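Local coordinates for protein NADPH-flavin oxidoreductase (Vibrio harveyi, PDB 1BKJ) that catalyses the NADPH-dependent reduction of FMN to FMNH2, which it supplies to luciferase for bioluminescence, working as a homodimer, at residues L35-S40 against A112-L117; L43-I48 against A105-I110; I81-H86 against K235-R240. All coordinates share one frame; numbering follows the deposited sequence.

Contact 1 (L35-S40 against A112-L117); sequences LAASSS and AQNCLL. With FMN (flavin mononucleotide), chain F.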
loop_
_atom_site.group_PDB
_atom_site.type_symbol
_atom_site.label_atom_id
_atom_site.label_comp_id
_atom_site.label_asym_id
_atom_site.label_seq_id
_atom_site.Cartn_x
_atom_site.Cartn_y
_atom_site.Cartn_z
ATOM N N LEU A 35 -8.395 -2.363 -9.895
ATOM C CA LEU A 35 -9.731 -2.313 -9.302
ATOM C C LEU A 35 -10.100 -3.563 -8.505
ATOM O O LEU A 35 -10.818 -3.468 -7.521
ATOM C CB LEU A 35 -10.793 -2.025 -10.361
ATOM C CG LEU A 35 -10.808 -0.626 -10.973
ATOM C CD1 LEU A 35 -11.838 -0.611 -12.069
ATOM C CD2 LEU A 35 -11.122 0.429 -9.938
ATOM N N ALA A 36 -9.513 -4.699 -8.878
ATOM C CA ALA A 36 -9.732 -5.987 -8.217
ATOM C C ALA A 36 -9.047 -6.104 -6.837
ATOM O O ALA A 36 -9.218 -7.113 -6.141
ATOM C CB ALA A 36 -9.280 -7.138 -9.139
ATOM N N ALA A 37 -8.285 -5.076 -6.444
ATOM C CA ALA A 37 -7.591 -5.061 -5.146
ATOM C C ALA A 37 -8.569 -4.935 -3.970
ATOM O O ALA A 37 -9.661 -4.387 -4.132
ATOM C CB ALA A 37 -6.607 -3.905 -5.102
ATOM N N SER A 38 -8.173 -5.445 -2.797
ATOM C CA SER A 38 -8.982 -5.335 -1.573
ATOM C C SER A 38 -9.135 -3.851 -1.237
ATOM O O SER A 38 -8.246 -3.051 -1.541
ATOM C CB SER A 38 -8.284 -6.024 -0.398
ATOM O OG SER A 38 -8.240 -7.423 -0.557
ATOM N N SER A 39 -10.229 -3.500 -0.575
ATOM C CA SER A 39 -10.500 -2.116 -0.218
ATOM C C SER A 39 -11.011 -2.074 1.226
ATOM O O SER A 39 -11.923 -2.835 1.575
ATOM C CB SER A 39 -11.531 -1.540 -1.192
ATOM O OG SER A 39 -11.964 -0.255 -0.782
ATOM N N SER A 40 -10.418 -1.206 2.057
ATOM C CA SER A 40 -10.809 -1.063 3.467
ATOM C C SER A 40 -12.252 -0.624 3.581
ATOM O O SER A 40 -12.613 0.417 3.042
ATOM C CB SER A 40 -9.930 -0.046 4.195
ATOM O OG SER A 40 -8.562 -0.379 4.137
ATOM N N ALA A 112 -1.995 -0.019 -6.471
ATOM C CA ALA A 112 -0.868 0.253 -7.358
ATOM C C ALA A 112 -0.002 -0.962 -7.627
ATOM O O ALA A 112 0.468 -1.146 -8.754
ATOM C CB ALA A 112 -0.040 1.378 -6.834
ATOM N N GLN A 113 0.169 -1.813 -6.613
ATOM C CA GLN A 113 0.963 -3.013 -6.782
ATOM C C GLN A 113 0.272 -4.004 -7.702
ATOM O O GLN A 113 0.945 -4.701 -8.448
ATOM C CB GLN A 113 1.365 -3.628 -5.435
ATOM C CG GLN A 113 2.338 -4.822 -5.509
ATOM C CD GLN A 113 3.637 -4.553 -6.281
ATOM O OE1 GLN A 113 4.055 -3.413 -6.460
ATOM N NE2 GLN A 113 4.286 -5.621 -6.718
ATOM N N ASN A 114 -1.064 -4.016 -7.693
ATOM C CA ASN A 114 -1.829 -4.884 -8.591
ATOM C C ASN A 114 -1.638 -4.403 -10.039
ATOM O O ASN A 114 -1.374 -5.214 -10.931
ATOM C CB ASN A 114 -3.311 -4.875 -8.225
ATOM C CG ASN A 114 -3.725 -6.081 -7.401
ATOM O OD1 ASN A 114 -2.901 -6.832 -6.891
ATOM N ND2 ASN A 114 -5.019 -6.274 -7.282
ATOM N N CYS A 115 -1.663 -3.078 -10.228
ATOM C CA CYS A 115 -1.471 -2.432 -11.538
ATOM C C CYS A 115 -0.091 -2.754 -12.093
ATOM O O CYS A 115 0.022 -3.227 -13.228
ATOM C CB CYS A 115 -1.625 -0.914 -11.433
ATOM S SG CYS A 115 -3.306 -0.342 -11.173
ATOM N N LEU A 116 0.938 -2.583 -11.249
ATOM C CA LEU A 116 2.327 -2.852 -11.631
ATOM C C LEU A 116 2.561 -4.323 -11.954
ATOM O O LEU A 116 3.187 -4.618 -12.973
ATOM C CB LEU A 116 3.329 -2.362 -10.568
ATOM C CG LEU A 116 4.825 -2.504 -10.912
ATOM C CD1 LEU A 116 5.198 -1.727 -12.174
ATOM C CD2 LEU A 116 5.691 -2.063 -9.747
ATOM N N LEU A 117 2.040 -5.229 -11.115
ATOM C CA LEU A 117 2.177 -6.670 -11.350
ATOM C C LEU A 117 1.499 -7.120 -12.649
ATOM O O LEU A 117 2.073 -7.903 -13.410
ATOM C CB LEU A 117 1.660 -7.485 -10.166
ATOM C CG LEU A 117 2.563 -7.542 -8.938
ATOM C CD1 LEU A 117 1.867 -8.346 -7.869
ATOM C CD2 LEU A 117 3.917 -8.161 -9.264
HETATM N N1 FMN F . -12.241 -7.467 6.127
HETATM C C2 FMN F . -12.675 -7.978 7.322
HETATM O O2 FMN F . -13.523 -8.843 7.385
HETATM N N3 FMN F . -12.069 -7.375 8.426
HETATM C C4 FMN F . -11.069 -6.390 8.439
HETATM O O4 FMN F . -10.606 -6.021 9.525
HETATM C C4A FMN F . -10.743 -5.885 7.104
HETATM N N5 FMN F . -9.676 -4.980 7.024
HETATM C C5A FMN F . -9.168 -4.556 5.794
HETATM C C6 FMN F . -8.099 -3.672 5.802
HETATM C C7 FMN F . -7.504 -3.322 4.592
HETATM C C7M FMN F . -6.109 -2.684 4.666
HETATM C C8 FMN F . -8.083 -3.732 3.333
HETATM C C8M FMN F . -7.532 -3.327 1.993
HETATM C C9 FMN F . -9.210 -4.557 3.306
HETATM C C9A FMN F . -9.750 -5.046 4.552
HETATM N N10 FMN F . -10.820 -6.001 4.635
HETATM C C10 FMN F . -11.298 -6.444 5.903
HETATM C "C1'" FMN F . -11.277 -6.703 3.543
HETATM C "C2'" FMN F . -12.582 -6.246 2.865
HETATM O "O2'" FMN F . -13.561 -5.491 3.535
HETATM C "C3'" FMN F . -12.626 -6.241 1.390
HETATM O "O3'" FMN F . -11.410 -6.081 0.708
HETATM C "C4'" FMN F . -13.857 -5.839 0.634
HETATM O "O4'" FMN F . -15.089 -5.535 1.279
HETATM C "C5'" FMN F . -13.845 -5.999 -0.836
HETATM O "O5'" FMN F . -14.098 -7.426 -0.919
HETATM P P FMN F . -13.127 -8.501 -1.556
HETATM O O1P FMN F . -13.185 -8.161 -2.975
HETATM O O2P FMN F . -13.782 -9.763 -1.214
HETATM O O3P FMN F . -11.778 -8.352 -0.970
HETATM O O HOH W 1 -6.855 -8.681 -6.623
#
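A37 meets N114 at the single tight spot, where the loop leaving helix 24-35 passes the side of helix 98-121. The CA atoms of these two residues are 6.7 Å apart, and both side chains start off toward the opposing segment. The amide nitrogen ND2 of N114 settles against the backbone and methyl of the alanine, 3.6 Å from A37 CB. That nitrogen does not bond to A37; it donates to A33 O, one turn back in helix 24-35. The amide oxygen goes the other way, to Q113 NE2 of the second subunit, so both ends of the amide are held. N114 has chi1 at -99°, away from the staggered values, consistent with its being pulled between two partners.

The looser side faces A36, which is partly exposed. Here a water bridges instead of direct packing: it accepts from N114 ND2 at 3.1 Å and makes a weak bond to A36 O. Further along, the loop leaves the helix and turns to the cofactor. The backbone N-H of S39 donates to the ribityl oxygen O3' of FMN over 3.1 Å (152°), and S39 O may take a weak bond back. S38 CB packs on the same O3' at 3.3 Å. S40 OG sits above the flavin plane at the C7 corner, 3.2 Å from C7, rather than over the ring centre. With H11, R15 and K167 of the second subunit also bonding this FMN, the serine loop forms one wall of the composite cofactor site at the dimer interface, as in nitroreductase-family flavoenzymes.

Contact 2 (L43-I48 against A105-I110); sequences LQVVSI and AVDSGI. With FMN (flavin mononucleotide), chain F.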
loop_
_atom_site.group_PDB
_atom_site.type_symbol
_atom_site.label_atom_id
_atom_site.label_comp_id
_atom_site.label_asym_id
_atom_site.label_seq_id
_atom_site.Cartn_x
_atom_site.Cartn_y
_atom_site.Cartn_z
ATOM N N LEU A 43 -14.699 1.110 1.007
ATOM C CA LEU A 43 -14.810 2.560 0.899
ATOM C C LEU A 43 -14.407 3.102 -0.459
ATOM O O LEU A 43 -14.919 4.125 -0.877
ATOM C CB LEU A 43 -14.008 3.252 2.010
ATOM C CG LEU A 43 -14.453 3.127 3.481
ATOM C CD1 LEU A 43 -13.336 3.533 4.436
ATOM C CD2 LEU A 43 -15.694 3.959 3.722
ATOM N N GLN A 44 -13.527 2.370 -1.154
ATOM C CA GLN A 44 -13.011 2.722 -2.491
ATOM C C GLN A 44 -12.517 4.178 -2.519
ATOM O O GLN A 44 -13.103 5.049 -3.159
ATOM C CB GLN A 44 -14.057 2.390 -3.563
ATOM C CG GLN A 44 -14.332 0.894 -3.615
ATOM C CD GLN A 44 -15.362 0.522 -4.637
ATOM O OE1 GLN A 44 -15.084 0.513 -5.835
ATOM N NE2 GLN A 44 -16.572 0.238 -4.181
ATOM N N VAL A 45 -11.428 4.408 -1.786
ATOM C CA VAL A 45 -10.846 5.739 -1.588
ATOM C C VAL A 45 -9.683 6.185 -2.478
ATOM O O VAL A 45 -8.998 7.175 -2.174
ATOM C CB VAL A 45 -10.432 5.908 -0.101
ATOM C CG1 VAL A 45 -11.610 5.690 0.758
ATOM C CG2 VAL A 45 -9.321 4.924 0.291
ATOM N N VAL A 46 -9.444 5.434 -3.547
ATOM C CA VAL A 46 -8.351 5.737 -4.467
ATOM C C VAL A 46 -8.849 6.257 -5.817
ATOM O O VAL A 46 -9.856 5.780 -6.357
ATOM C CB VAL A 46 -7.449 4.487 -4.697
ATOM C CG1 VAL A 46 -6.189 4.849 -5.501
ATOM C CG2 VAL A 46 -7.063 3.848 -3.356
ATOM N N SER A 47 -8.175 7.300 -6.299
ATOM C CA SER A 47 -8.444 7.871 -7.613
ATOM C C SER A 47 -7.132 7.863 -8.374
ATOM O O SER A 47 -6.055 8.059 -7.785
ATOM C CB SER A 47 -8.989 9.294 -7.534
ATOM O OG SER A 47 -10.395 9.251 -7.426
ATOM N N ILE A 48 -7.221 7.563 -9.668
ATOM C CA ILE A 48 -6.054 7.532 -10.543
ATOM C C ILE A 48 -6.207 8.637 -11.578
ATOM O O ILE A 48 -7.289 8.819 -12.125
ATOM C CB ILE A 48 -5.916 6.168 -11.296
ATOM C CG1 ILE A 48 -5.806 5.005 -10.296
ATOM C CG2 ILE A 48 -4.680 6.186 -12.258
ATOM C CD1 ILE A 48 -5.815 3.623 -10.929
ATOM N N ALA A 105 -3.482 5.790 2.098
ATOM C CA ALA A 105 -2.107 5.397 1.777
ATOM C C ALA A 105 -1.918 3.880 1.623
ATOM O O ALA A 105 -1.281 3.429 0.667
ATOM C CB ALA A 105 -1.152 5.954 2.814
ATOM N N VAL A 106 -2.492 3.102 2.548
ATOM C CA VAL A 106 -2.406 1.646 2.510
ATOM C C VAL A 106 -3.134 1.099 1.267
ATOM O O VAL A 106 -2.559 0.323 0.505
ATOM C CB VAL A 106 -2.992 1.016 3.823
ATOM C CG1 VAL A 106 -3.216 -0.486 3.678
ATOM C CG2 VAL A 106 -2.042 1.258 4.979
ATOM N N ASP A 107 -4.375 1.539 1.057
ATOM C CA ASP A 107 -5.180 1.091 -0.084
ATOM C C ASP A 107 -4.589 1.492 -1.440
ATOM O O ASP A 107 -4.715 0.727 -2.389
ATOM C CB ASP A 107 -6.634 1.560 0.050
ATOM C CG ASP A 107 -7.422 0.785 1.117
ATOM O OD1 ASP A 107 -6.833 0.180 2.038
ATOM O OD2 ASP A 107 -8.664 0.804 1.046
ATOM N N SER A 108 -3.904 2.643 -1.510
ATOM C CA SER A 108 -3.255 3.116 -2.752
ATOM C C SER A 108 -2.097 2.199 -3.111
ATOM O O SER A 108 -1.929 1.859 -4.267
ATOM C CB SER A 108 -2.726 4.538 -2.609
ATOM O OG SER A 108 -3.793 5.471 -2.639
ATOM N N GLY A 109 -1.341 1.789 -2.091
ATOM C CA GLY A 109 -0.219 0.877 -2.258
ATOM C C GLY A 109 -0.675 -0.497 -2.751
ATOM O O GLY A 109 -0.066 -1.059 -3.662
ATOM N N ILE A 110 -1.760 -1.023 -2.174
ATOM C CA ILE A 110 -2.338 -2.318 -2.567
ATOM C C ILE A 110 -2.791 -2.259 -4.039
ATOM O O ILE A 110 -2.413 -3.108 -4.840
ATOM C CB ILE A 110 -3.560 -2.686 -1.671
ATOM C CG1 ILE A 110 -3.106 -2.874 -0.227
ATOM C CG2 ILE A 110 -4.263 -3.966 -2.156
ATOM C CD1 ILE A 110 -4.233 -2.926 0.745
HETATM N N1 FMN F . -12.241 -7.467 6.127
HETATM C C2 FMN F . -12.675 -7.978 7.322
HETATM O O2 FMN F . -13.523 -8.843 7.385
HETATM N N3 FMN F . -12.069 -7.375 8.426
HETATM C C4 FMN F . -11.069 -6.390 8.439
HETATM O O4 FMN F . -10.606 -6.021 9.525
HETATM C C4A FMN F . -10.743 -5.885 7.104
HETATM N N5 FMN F . -9.676 -4.980 7.024
HETATM C C5A FMN F . -9.168 -4.556 5.794
HETATM C C6 FMN F . -8.099 -3.672 5.802
HETATM C C7 FMN F . -7.504 -3.322 4.592
HETATM C C7M FMN F . -6.109 -2.684 4.666
HETATM C C8 FMN F . -8.083 -3.732 3.333
HETATM C C8M FMN F . -7.532 -3.327 1.993
HETATM C C9 FMN F . -9.210 -4.557 3.306
HETATM C C9A FMN F . -9.750 -5.046 4.552
HETATM N N10 FMN F . -10.820 -6.001 4.635
HETATM C C10 FMN F . -11.298 -6.444 5.903
HETATM C "C1'" FMN F . -11.277 -6.703 3.543
HETATM C "C2'" FMN F . -12.582 -6.246 2.865
HETATM O "O2'" FMN F . -13.561 -5.491 3.535
HETATM C "C3'" FMN F . -12.626 -6.241 1.390
HETATM O "O3'" FMN F . -11.410 -6.081 0.708
HETATM C "C4'" FMN F . -13.857 -5.839 0.634
HETATM O "O4'" FMN F . -15.089 -5.535 1.279
HETATM C "C5'" FMN F . -13.845 -5.999 -0.836
HETATM O "O5'" FMN F . -14.098 -7.426 -0.919
HETATM P P FMN F . -13.127 -8.501 -1.556
HETATM O O1P FMN F . -13.185 -8.161 -2.975
HETATM O O2P FMN F . -13.782 -9.763 -1.214
HETATM O O3P FMN F . -11.778 -8.352 -0.970
HETATM O O HOH W 2 -10.100 1.876 -0.978
#
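V46 and S108 bring the two backbones closest, CA to CA 6.0 Å, where strand 46-50 begins beside the middle of helix 98-121. V46 supplies most of the apolar packing. It points its CB at the helix, and with CG1 opposite the backbone N (chi1 -172°) both methyls face the serine hydroxyl from one side: V46 CG2 is 3.7 Å from S108 OG and V46 CG1 is only slightly farther. The hydroxyl bonds to G104 O, a turn earlier in its own helix, so a polar atom facing valine methyls has a partner. V46 CG2 also rests on the backbone and side chain of D107, reaching D107 CB at 4.1 Å.

The polar part is water-mediated. One water accepts from V45 N at 3.0 Å and donates to D107 OD2 at 2.7 Å, linking the loop backbone to the carboxylate, with no direct bond between them. The other oxygen, OD1, bonds to S40 OG and lies 3.6 Å from the flavin methyl C8M. I110 CD1 approaches C8M at 3.5 Å, and V106 CG1 touches the neighbouring methyl C7M. Q44 is bonded to L170 and Y192 of the second subunit, and I48 pairs with a strand of that chain, so the loop and strand are also part of the interface.

Chemically, a buried carboxylate with hydroxyl and water partners sits at the dimethylbenzene end of FMN, where its negative charge may influence the flavin's electrostatics, while I110 and V106 meet the methyls by van der Waals contact.

Contact 3 (I81-H86 against K235-R240); sequences IDYQRH and KGLAKR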
loop_
_atom_site.group_PDB
_atom_site.type_symbol
_atom_site.label_atom_id
_atom_site.label_comp_id
_atom_site.label_asym_id
_atom_site.label_seq_id
_atom_site.Cartn_x
_atom_site.Cartn_y
_atom_site.Cartn_z
ATOM N N ILE A 81 -5.455 9.968 -2.887
ATOM C CA ILE A 81 -6.435 9.679 -1.821
ATOM C C ILE A 81 -7.656 10.492 -2.278
ATOM O O ILE A 81 -7.503 11.633 -2.731
ATOM C CB ILE A 81 -6.003 10.227 -0.414
ATOM C CG1 ILE A 81 -4.735 9.531 0.077
ATOM C CG2 ILE A 81 -7.149 10.041 0.598
ATOM C CD1 ILE A 81 -4.139 10.109 1.334
ATOM N N ASP A 82 -8.846 9.907 -2.188
ATOM C CA ASP A 82 -10.047 10.602 -2.618
ATOM C C ASP A 82 -11.261 10.365 -1.719
ATOM O O ASP A 82 -11.873 9.299 -1.757
ATOM C CB ASP A 82 -10.383 10.187 -4.062
ATOM C CG ASP A 82 -11.469 11.052 -4.713
ATOM O OD1 ASP A 82 -12.152 11.843 -4.035
ATOM O OD2 ASP A 82 -11.662 10.920 -5.934
ATOM N N TYR A 83 -11.599 11.380 -0.926
ATOM C CA TYR A 83 -12.799 11.342 -0.091
ATOM C C TYR A 83 -13.785 12.389 -0.618
ATOM O O TYR A 83 -14.806 12.665 0.012
ATOM C CB TYR A 83 -12.492 11.561 1.383
ATOM C CG TYR A 83 -11.845 10.367 2.044
ATOM C CD1 TYR A 83 -12.632 9.305 2.549
ATOM C CD2 TYR A 83 -10.440 10.270 2.149
ATOM C CE1 TYR A 83 -12.030 8.170 3.137
ATOM C CE2 TYR A 83 -9.822 9.136 2.730
ATOM C CZ TYR A 83 -10.619 8.094 3.217
ATOM O OH TYR A 83 -10.011 6.965 3.725
ATOM N N GLN A 84 -13.491 12.954 -1.794
ATOM C CA GLN A 84 -14.386 13.919 -2.413
ATOM C C GLN A 84 -15.601 13.206 -3.015
ATOM O O GLN A 84 -16.688 13.777 -3.041
ATOM C CB GLN A 84 -13.672 14.792 -3.458
ATOM C CG GLN A 84 -14.551 15.922 -4.086
ATOM C CD GLN A 84 -15.253 16.810 -3.064
ATOM O OE1 GLN A 84 -16.437 17.106 -3.210
ATOM N NE2 GLN A 84 -14.543 17.205 -2.014
ATOM N N ARG A 85 -15.429 11.958 -3.455
ATOM C CA ARG A 85 -16.552 11.175 -3.985
ATOM C C ARG A 85 -17.612 11.021 -2.898
ATOM O O ARG A 85 -18.790 11.316 -3.114
ATOM C CB ARG A 85 -16.109 9.780 -4.427
ATOM C CG ARG A 85 -15.724 9.688 -5.880
ATOM C CD ARG A 85 -15.660 8.236 -6.348
ATOM N NE ARG A 85 -14.627 7.457 -5.674
ATOM C CZ ARG A 85 -13.384 7.277 -6.124
ATOM N NH1 ARG A 85 -12.976 7.824 -7.270
ATOM N NH2 ARG A 85 -12.553 6.505 -5.439
ATOM N N HIS A 86 -17.140 10.701 -1.698
ATOM C CA HIS A 86 -17.991 10.496 -0.532
ATOM C C HIS A 86 -18.656 11.778 -0.058
ATOM O O HIS A 86 -19.852 11.773 0.271
ATOM C CB HIS A 86 -17.172 9.882 0.597
ATOM C CG HIS A 86 -16.367 8.696 0.168
ATOM N ND1 HIS A 86 -15.136 8.825 -0.447
ATOM C CD2 HIS A 86 -16.619 7.370 0.235
ATOM C CE1 HIS A 86 -14.668 7.628 -0.737
ATOM N NE2 HIS A 86 -15.550 6.725 -0.331
ATOM N N LYS A 235 -5.665 20.433 2.296
ATOM C CA LYS A 235 -6.659 19.702 1.512
ATOM C C LYS A 235 -7.752 19.131 2.426
ATOM O O LYS A 235 -8.676 18.459 1.971
ATOM C CB LYS A 235 -6.006 18.588 0.674
ATOM C CG LYS A 235 -4.898 19.034 -0.326
ATOM C CD LYS A 235 -5.247 20.235 -1.247
ATOM C CE LYS A 235 -6.467 20.044 -2.172
ATOM N NZ LYS A 235 -6.414 18.792 -2.957
ATOM N N GLY A 236 -7.628 19.429 3.720
ATOM C CA GLY A 236 -8.593 18.992 4.713
ATOM C C GLY A 236 -8.377 17.603 5.258
ATOM O O GLY A 236 -9.299 17.019 5.829
ATOM N N LEU A 237 -7.170 17.071 5.091
ATOM C CA LEU A 237 -6.845 15.725 5.560
ATOM C C LEU A 237 -5.921 15.729 6.775
ATOM O O LEU A 237 -5.206 16.703 7.005
ATOM C CB LEU A 237 -6.199 14.931 4.416
ATOM C CG LEU A 237 -7.041 14.734 3.149
ATOM C CD1 LEU A 237 -6.200 14.166 2.043
ATOM C CD2 LEU A 237 -8.227 13.822 3.447
ATOM N N ALA A 238 -5.979 14.656 7.564
ATOM C CA ALA A 238 -5.136 14.444 8.754
ATOM C C ALA A 238 -4.968 15.631 9.714
ATOM O O ALA A 238 -3.844 16.019 10.073
ATOM C CB ALA A 238 -3.760 13.883 8.323
ATOM N N LYS A 239 -6.096 16.212 10.109
ATOM C CA LYS A 239 -6.107 17.363 11.010
ATOM C C LYS A 239 -6.212 16.966 12.477
ATOM O O LYS A 239 -5.957 17.783 13.363
ATOM C CB LYS A 239 -7.235 18.323 10.627
ATOM C CG LYS A 239 -7.030 18.973 9.256
ATOM C CD LYS A 239 -8.198 19.838 8.815
ATOM C CE LYS A 239 -8.157 21.224 9.428
ATOM N NZ LYS A 239 -9.351 22.025 9.011
ATOM N N ARG A 240 -6.605 15.715 12.714
ATOM C CA ARG A 240 -6.764 15.151 14.059
ATOM C C ARG A 240 -6.704 13.629 13.986
ATOM O O ARG A 240 -6.543 13.092 12.876
ATOM C CB ARG A 240 -8.095 15.604 14.709
ATOM C CG ARG A 240 -9.320 15.347 13.872
ATOM C CD ARG A 240 -10.560 15.960 14.467
ATOM N NE ARG A 240 -11.585 16.063 13.430
ATOM C CZ ARG A 240 -12.899 16.077 13.642
ATOM N NH1 ARG A 240 -13.392 15.991 14.878
ATOM N NH2 ARG A 240 -13.733 16.146 12.605
ATOM O OXT ARG A 240 -6.800 12.981 15.041
#
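L237 carries the whole contact, its two methyls diverging toward two different partners. The apolar part comes first: L237 CD1 approaches I81 CG2 at 4.5 Å, and L237 CD2 reaches Y83 CD2 at 4.4 Å, meeting the tyrosine ring obliquely. A chi2 of 170° puts CD1 anti to CA, where it faces the isoleucine at the end of strand 75-82, and leaves CD2 turned to the tyrosine just after it. These are modest van der Waals touches, with T101 and A150 packing on the leucine as well.

The hydrogen bonds belong to the polar groups of the 81-86 segment. Y83 OH bonds to L100 O, which ties the far end of the ring to helix 98-121. D82 OD1 accepts from the backbone N of Q84 at 2.8 Å (135°), nearly along the oxygen's own C-O axis, and more weakly from R85 N; this is an Asx turn, and it leads the strand into helix 84-89 with Y83 at the N-cap. D82 OD2 is hydrogen-bonded to S47 OG and to Y181 OH of the second subunit.

Of the charge pairs, R85 with D82 is long: R85 NH1 is 3.6 Å from D82 OD2, which sits well out of the guanidinium plane, so only charge attraction is involved. At the chain's end R240 forms a salt bridge with D96, and its carboxylate bonds to T98.

Before L237, helix 228-234 terminates in a Schellman motif, with G236 at a phi of 85°. The arrangement is that of a C-terminal tail which, on leaving its last helix, lies across a strand-to-helix junction of the central sheet and the start of helix 98-121.

In the fold
Contacts 1 and 2 are close neighbours, centres about 8 Å apart, and use successive turns of helix 98-121; contact 2 is nested in the chain loop that contact 1 closes. Contact 3 lies about 12 Å from contact 2 and about 21 Å from contact 1, and its segments alternate with theirs along the chain. Strands 46-50 and 75-82, adjacent in the antiparallel sheet, join contacts 2 and 3, with S47 OG to D82 OD2 and L43 O to H86 NE2 bridging them. Contacts 1 and 2 both touch FMN, and all three reach the second subunit, into which the sheet runs on. Contact 2 touches both others; the C-terminal tail joins this region through contact 3.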